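Long-range contacts in acetylcholine-binding protein (Bulinus truncatus, PDB 2BJ0), which probably binds acetylcholine as a soluble pentamer resembling the extracellular ligand-binding domain of nicotinic acetylcholine receptors: residues 43-48 with 117-122; 134-139 with 195-200. All coordinates share one frame; numbering follows the deposited sequence.

Interaction 1 (43-48 with 117-122) and interaction 2 (134-139 with 195-200) lie in series along the chain and sit in different sheets of the immunoglobulin-like beta-sandwich, their centres about 11 Å apart. Strands 45-57 and 109-121 belong to the mixed sheet, strands 133-141 and 190-202 to the four-stranded antiparallel one. The Cys122-Cys135 disulfide, which closes the Cys-loop that names this receptor superfamily, ties the two sheets together where strand 109-121 gives way to strand 133-141. Beside it Phe120 packs on Cys135 and Ile137. Interaction 1 also reaches two neighbouring subunits of the pentamer, whereas interaction 2 meets no other chain.

Interaction 1: residues 43-48 with 117-122; sequences KDQVEV and RVRFTC
Val46 pairs with Phe120 and Val48 with Val118 as antiparallel hydrogen-bonded pairs, the axes of segments 45-48 and 117-121 approaching to 4.7 Å. Beyond them Cys122 N donates to Asp44 O from above the carbonyl plane, at the G1 beta bulge in which Asp44 and Gln45 both face Asp40.

On the face of Gln45, Glu47 and Arg119, a salt-bridge network centres on the carboxylate of Glu47. Arg119, bent at chi3 (-64°), lies alongside and turns its guanidinium nearly coplanar with the carboxylate, 12° apart. It grips one oxygen side-on with two nitrogens: NE meets Glu47 OE2 at 2.7 Å on the anti lone pair, and NH2 reaches the same OE2 at 2.8 Å. Arg117 approaches from the other end of the carboxylate, its NH1 3.0 Å from Glu47 OE1 on the syn side, with its plane turned 76° away. Held through both oxygens, the carboxylate has little freedom to rotate; Arg117 NH2 has a second acidic partner in Glu95. On the same face, Gln45 NE2 is hydrogen-bonded to Val37 O of a neighbouring subunit.

The opposite face, with Val46, Val48 and Phe120, looks into the beta-sandwich core of the ligand-binding domain. Val46 lays its CB over the Phe120 ring, 4.3 Å from the centroid, in a CH-pi contact, and its CG1 is 3.7 Å from Phe120 CZ. Val48 CG1 comes to the ring edge. Phe198 and Ile137 of the facing sheet also touch Phe120.

Interaction 2: residues 134-139 with 195-200; sequences TCRIKV and EITFAF
Cys135 and Phe198, then Ile137 and Ile196, form two antiparallel hydrogen-bonded pairs that join the central strands, 133-141 and 190-202, of the four-stranded sheet of the immunoglobulin-like sandwich. Backbone bonds are short at the second pair, where Ile137 N to Ile196 O and Ile196 N to Ile137 O both measure 2.7 Å.

The tightly packed side is the inward one, bearing Cys135, Ile137, Ile196 and Phe198. The Phe198 ring takes Cys135 CB over one face, 4.0 Å from the centroid, in a CH-pi contact. Phe198 CG sits between the backbone N and carbonyl carbon (chi1 65°), which swings the ring across the strand gap beneath Cys135. Ile137 CD1 comes instead to the ring's edge, 3.7 Å from Phe198 CE1. Ile137 and Ile196 stand next to each other with their CB atoms 4.2 Å apart. Val48 of the other sheet touches both Ile137 and Phe198, so these side chains fill the space between the sheets.

The outward side is more polar and partly open to solvent, and no side-chain hydrogen bond or salt bridge spans the two segments there. Arg136 and Thr197 lie side by side, with Arg136 CG 3.3 Å from Thr197 OG1; the arginine is exposed to solvent. Glu195 crosses the middle of the Arg136 side chain, its OE2 3.1 Å from Arg136 CD, yet NE stays too far for a salt bridge and the carboxylate and guanidinium planes are 70° apart. Lys138 leads its amine away from Glu195 to Tyr184 OH. Back on the inward face, at the Cys122-Cys135 disulfide, Cys135 SG lies in the plane of the Phe200 ring, meeting its edge 3.7 Å from Phe200 CE1.

Interaction 1: residues 43-48 with 117-122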
loop_
_atom_site.group_PDB
_atom_site.type_symbol
_atom_site.label_atom_id
_atom_site.label_comp_id
_atom_site.label_asym_id
_atom_site.label_seq_id
_atom_site.Cartn_x
_atom_site.Cartn_y
_atom_site.Cartn_z
ATOM N N LYS A 43 9.439 25.431 -1.020
ATOM C CA LYS A 43 8.988 24.625 -2.145
ATOM C C LYS A 43 7.721 25.191 -2.750
ATOM O O LYS A 43 7.328 24.761 -3.825
ATOM C CB LYS A 43 8.758 23.174 -1.734
ATOM C CG LYS A 43 10.034 22.451 -1.313
ATOM C CD LYS A 43 9.788 20.978 -0.996
ATOM C CE LYS A 43 11.082 20.343 -0.446
ATOM N NZ LYS A 43 10.820 18.991 0.124
ATOM N N ASP A 44 7.098 26.167 -2.078
ATOM C CA ASP A 44 5.784 26.671 -2.486
ATOM C C ASP A 44 4.741 25.560 -2.592
ATOM O O ASP A 44 4.116 25.405 -3.630
ATOM C CB ASP A 44 5.896 27.397 -3.818
ATOM C CG ASP A 44 6.300 28.840 -3.651
ATOM O OD1 ASP A 44 6.150 29.387 -2.527
ATOM O OD2 ASP A 44 6.777 29.504 -4.591
ATOM N N GLN A 45 4.596 24.781 -1.513
ATOM C CA GLN A 45 3.640 23.694 -1.451
ATOM C C GLN A 45 2.833 23.767 -0.164
ATOM O O GLN A 45 3.357 24.119 0.905
ATOM C CB GLN A 45 4.355 22.332 -1.563
ATOM C CG GLN A 45 5.044 22.158 -2.908
ATOM C CD GLN A 45 5.895 20.885 -2.991
ATOM O OE1 GLN A 45 5.823 20.037 -2.109
ATOM N NE2 GLN A 45 6.704 20.769 -4.058
ATOM N N VAL A 46 1.557 23.401 -0.282
ATOM C CA VAL A 46 0.560 23.482 0.805
ATOM C C VAL A 46 -0.145 22.152 0.904
ATOM O O VAL A 46 -0.421 21.535 -0.128
ATOM C CB VAL A 46 -0.497 24.589 0.501
ATOM C CG1 VAL A 46 -1.649 24.525 1.483
ATOM C CG2 VAL A 46 0.185 25.965 0.590
ATOM N N GLU A 47 -0.382 21.689 2.132
ATOM C CA GLU A 47 -1.136 20.460 2.398
ATOM C C GLU A 47 -2.252 20.871 3.324
ATOM O O GLU A 47 -2.027 21.544 4.316
ATOM C CB GLU A 47 -0.299 19.382 3.141
ATOM C CG GLU A 47 0.798 18.685 2.370
ATOM C CD GLU A 47 1.230 17.361 3.032
ATOM O OE1 GLU A 47 0.988 17.154 4.249
ATOM O OE2 GLU A 47 1.804 16.503 2.323
ATOM N N VAL A 48 -3.459 20.455 2.983
ATOM C CA VAL A 48 -4.643 20.761 3.752
ATOM C C VAL A 48 -5.316 19.456 4.149
ATOM O O VAL A 48 -5.111 18.436 3.509
ATOM C CB VAL A 48 -5.669 21.616 2.914
ATOM C CG1 VAL A 48 -5.064 22.938 2.489
ATOM C CG2 VAL A 48 -6.173 20.851 1.719
ATOM N N ARG A 117 -6.127 14.263 3.039
ATOM C CA ARG A 117 -4.988 15.168 3.079
ATOM C C ARG A 117 -4.483 15.340 1.654
ATOM O O ARG A 117 -4.056 14.361 1.039
ATOM C CB ARG A 117 -3.854 14.621 3.979
ATOM C CG ARG A 117 -2.667 15.569 3.953
ATOM C CD ARG A 117 -1.524 15.271 4.930
ATOM N NE ARG A 117 -1.138 13.865 4.965
ATOM C CZ ARG A 117 0.114 13.435 5.014
ATOM N NH1 ARG A 117 1.130 14.292 4.976
ATOM N NH2 ARG A 117 0.352 12.137 5.066
ATOM N N VAL A 118 -4.524 16.588 1.157
ATOM C CA VAL A 118 -4.266 16.955 -0.237
ATOM C C VAL A 118 -3.115 17.971 -0.345
ATOM O O VAL A 118 -3.118 18.993 0.339
ATOM C CB VAL A 118 -5.536 17.606 -0.893
ATOM C CG1 VAL A 118 -5.357 17.740 -2.391
ATOM C CG2 VAL A 118 -6.756 16.746 -0.657
ATOM N N ARG A 119 -2.168 17.701 -1.241
ATOM C CA ARG A 119 -0.995 18.526 -1.427
ATOM C C ARG A 119 -1.001 19.152 -2.811
ATOM O O ARG A 119 -1.322 18.497 -3.796
ATOM C CB ARG A 119 0.284 17.672 -1.266
ATOM C CG ARG A 119 1.608 18.494 -1.191
ATOM C CD ARG A 119 2.884 17.590 -1.305
ATOM N NE ARG A 119 2.941 16.673 -0.164
ATOM C CZ ARG A 119 3.675 15.550 -0.095
ATOM N NH1 ARG A 119 4.428 15.159 -1.123
ATOM N NH2 ARG A 119 3.628 14.804 1.015
ATOM N N PHE A 120 -0.584 20.415 -2.890
ATOM C CA PHE A 120 -0.606 21.142 -4.164
ATOM C C PHE A 120 0.324 22.347 -4.100
ATOM O O PHE A 120 0.741 22.726 -3.028
ATOM C CB PHE A 120 -2.044 21.554 -4.499
ATOM C CG PHE A 120 -2.677 22.406 -3.450
ATOM C CD1 PHE A 120 -2.537 23.806 -3.491
ATOM C CD2 PHE A 120 -3.396 21.825 -2.413
ATOM C CE1 PHE A 120 -3.107 24.622 -2.505
ATOM C CE2 PHE A 120 -3.960 22.621 -1.424
ATOM C CZ PHE A 120 -3.824 24.028 -1.472
ATOM N N THR A 121 0.688 22.930 -5.248
ATOM C CA THR A 121 1.592 24.073 -5.226
ATOM C C THR A 121 0.812 25.369 -5.156
ATOM O O THR A 121 -0.306 25.455 -5.645
ATOM C CB THR A 121 2.571 24.111 -6.447
ATOM O OG1 THR A 121 1.831 24.320 -7.641
ATOM C CG2 THR A 121 3.156 22.762 -6.704
ATOM N N CYS A 122 1.442 26.369 -4.544
ATOM C CA CYS A 122 0.852 27.647 -4.298
ATOM C C CYS A 122 2.030 28.582 -4.139
ATOM O O CYS A 122 3.015 28.216 -3.504
ATOM C CB CYS A 122 0.051 27.614 -2.980
ATOM S SG CYS A 122 -0.987 29.109 -2.716
#

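Interaction 2: residues 134-139 with 195-200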
loop_
_atom_site.group_PDB
_atom_site.type_symbol
_atom_site.label_atom_id
_atom_site.label_comp_id
_atom_site.label_asym_id
_atom_site.label_seq_id
_atom_site.Cartn_x
_atom_site.Cartn_y
_atom_site.Cartn_z
ATOM N N THR A 134 -3.034 33.392 -1.385
ATOM C CA THR A 134 -4.230 32.827 -1.996
ATOM C C THR A 134 -3.923 31.512 -2.711
ATOM O O THR A 134 -3.037 31.449 -3.584
ATOM C CB THR A 134 -4.887 33.824 -2.967
ATOM O OG1 THR A 134 -5.399 34.934 -2.226
ATOM C CG2 THR A 134 -6.156 33.227 -3.548
ATOM N N CYS A 135 -4.675 30.471 -2.346
ATOM C CA CYS A 135 -4.499 29.154 -2.913
ATOM C C CYS A 135 -5.778 28.656 -3.528
ATOM O O CYS A 135 -6.861 29.034 -3.097
ATOM C CB CYS A 135 -3.995 28.200 -1.836
ATOM S SG CYS A 135 -2.435 28.857 -1.222
ATOM N N ARG A 136 -5.635 27.820 -4.547
ATOM C CA ARG A 136 -6.765 27.266 -5.275
ATOM C C ARG A 136 -6.701 25.735 -5.309
ATOM O O ARG A 136 -5.629 25.162 -5.523
ATOM C CB ARG A 136 -6.800 27.838 -6.693
ATOM C CG ARG A 136 -7.518 29.212 -6.771
ATOM C CD ARG A 136 -7.084 30.139 -7.929
ATOM N NE ARG A 136 -5.916 30.962 -7.588
ATOM C CZ ARG A 136 -5.950 32.270 -7.312
ATOM N NH1 ARG A 136 -7.104 32.943 -7.345
ATOM N NH2 ARG A 136 -4.823 32.911 -7.015
ATOM N N ILE A 137 -7.843 25.082 -5.083
ATOM C CA ILE A 137 -7.937 23.633 -5.261
ATOM C C ILE A 137 -9.011 23.313 -6.306
ATOM O O ILE A 137 -10.153 23.759 -6.180
ATOM C CB ILE A 137 -8.258 22.936 -3.913
ATOM C CG1 ILE A 137 -7.118 23.096 -2.923
ATOM C CG2 ILE A 137 -8.575 21.450 -4.140
ATOM C CD1 ILE A 137 -7.572 22.891 -1.465
ATOM N N LYS A 138 -8.635 22.536 -7.320
ATOM C CA LYS A 138 -9.522 22.190 -8.425
ATOM C C LYS A 138 -9.984 20.734 -8.312
ATOM O O LYS A 138 -9.151 19.813 -8.281
ATOM C CB LYS A 138 -8.811 22.448 -9.756
ATOM C CG LYS A 138 -9.706 22.290 -10.991
ATOM C CD LYS A 138 -8.950 22.708 -12.275
ATOM C CE LYS A 138 -9.530 22.054 -13.544
ATOM N NZ LYS A 138 -8.724 22.434 -14.760
ATOM N N VAL A 139 -11.304 20.530 -8.222
ATOM C CA VAL A 139 -11.887 19.197 -8.097
ATOM C C VAL A 139 -12.892 18.925 -9.201
ATOM O O VAL A 139 -13.789 19.765 -9.477
ATOM C CB VAL A 139 -12.676 19.070 -6.762
ATOM C CG1 VAL A 139 -13.012 17.596 -6.469
ATOM C CG2 VAL A 139 -11.923 19.709 -5.596
ATOM N N GLU A 195 -13.875 24.874 -8.145
ATOM C CA GLU A 195 -12.608 25.408 -7.717
ATOM C C GLU A 195 -12.746 26.062 -6.355
ATOM O O GLU A 195 -13.511 27.029 -6.197
ATOM C CB GLU A 195 -12.116 26.414 -8.750
ATOM C CG GLU A 195 -10.806 27.089 -8.366
ATOM C CD GLU A 195 -9.931 27.403 -9.576
ATOM O OE1 GLU A 195 -10.102 26.752 -10.650
ATOM O OE2 GLU A 195 -9.061 28.304 -9.446
ATOM N N ILE A 196 -11.994 25.556 -5.381
ATOM C CA ILE A 196 -11.926 26.184 -4.077
ATOM C C ILE A 196 -10.813 27.224 -4.043
ATOM O O ILE A 196 -9.686 26.932 -4.410
ATOM C CB ILE A 196 -11.713 25.147 -2.952
ATOM C CG1 ILE A 196 -12.824 24.103 -2.971
ATOM C CG2 ILE A 196 -11.690 25.830 -1.603
ATOM C CD1 ILE A 196 -12.460 22.867 -2.191
ATOM N N THR A 197 -11.141 28.433 -3.605
ATOM C CA THR A 197 -10.159 29.484 -3.437
ATOM C C THR A 197 -10.153 29.894 -1.963
ATOM O O THR A 197 -11.203 30.151 -1.386
ATOM C CB THR A 197 -10.508 30.689 -4.356
ATOM O OG1 THR A 197 -10.427 30.269 -5.731
ATOM C CG2 THR A 197 -9.440 31.745 -4.260
ATOM N N PHE A 198 -8.978 29.899 -1.346
ATOM C CA PHE A 198 -8.867 30.344 0.018
ATOM C C PHE A 198 -7.643 31.224 0.202
ATOM O O PHE A 198 -6.692 31.165 -0.590
ATOM C CB PHE A 198 -8.948 29.172 1.027
ATOM C CG PHE A 198 -7.800 28.194 0.943
ATOM C CD1 PHE A 198 -7.834 27.140 0.042
ATOM C CD2 PHE A 198 -6.697 28.330 1.782
ATOM C CE1 PHE A 198 -6.759 26.234 -0.021
ATOM C CE2 PHE A 198 -5.606 27.418 1.720
ATOM C CZ PHE A 198 -5.653 26.393 0.824
ATOM N N ALA A 199 -7.712 32.102 1.205
ATOM C CA ALA A 199 -6.595 32.915 1.606
ATOM C C ALA A 199 -6.241 32.566 3.033
ATOM O O ALA A 199 -7.112 32.405 3.862
ATOM C CB ALA A 199 -6.964 34.405 1.513
ATOM N N PHE A 200 -4.953 32.445 3.314
ATOM C CA PHE A 200 -4.494 32.151 4.659
ATOM C C PHE A 200 -3.162 32.841 4.951
ATOM O O PHE A 200 -2.435 33.195 4.036
ATOM C CB PHE A 200 -4.374 30.621 4.857
ATOM C CG PHE A 200 -3.122 30.005 4.262
ATOM C CD1 PHE A 200 -3.000 29.825 2.893
ATOM C CD2 PHE A 200 -2.096 29.558 5.090
ATOM C CE1 PHE A 200 -1.851 29.255 2.359
ATOM C CE2 PHE A 200 -0.957 28.976 4.568
ATOM C CZ PHE A 200 -0.829 28.827 3.208
#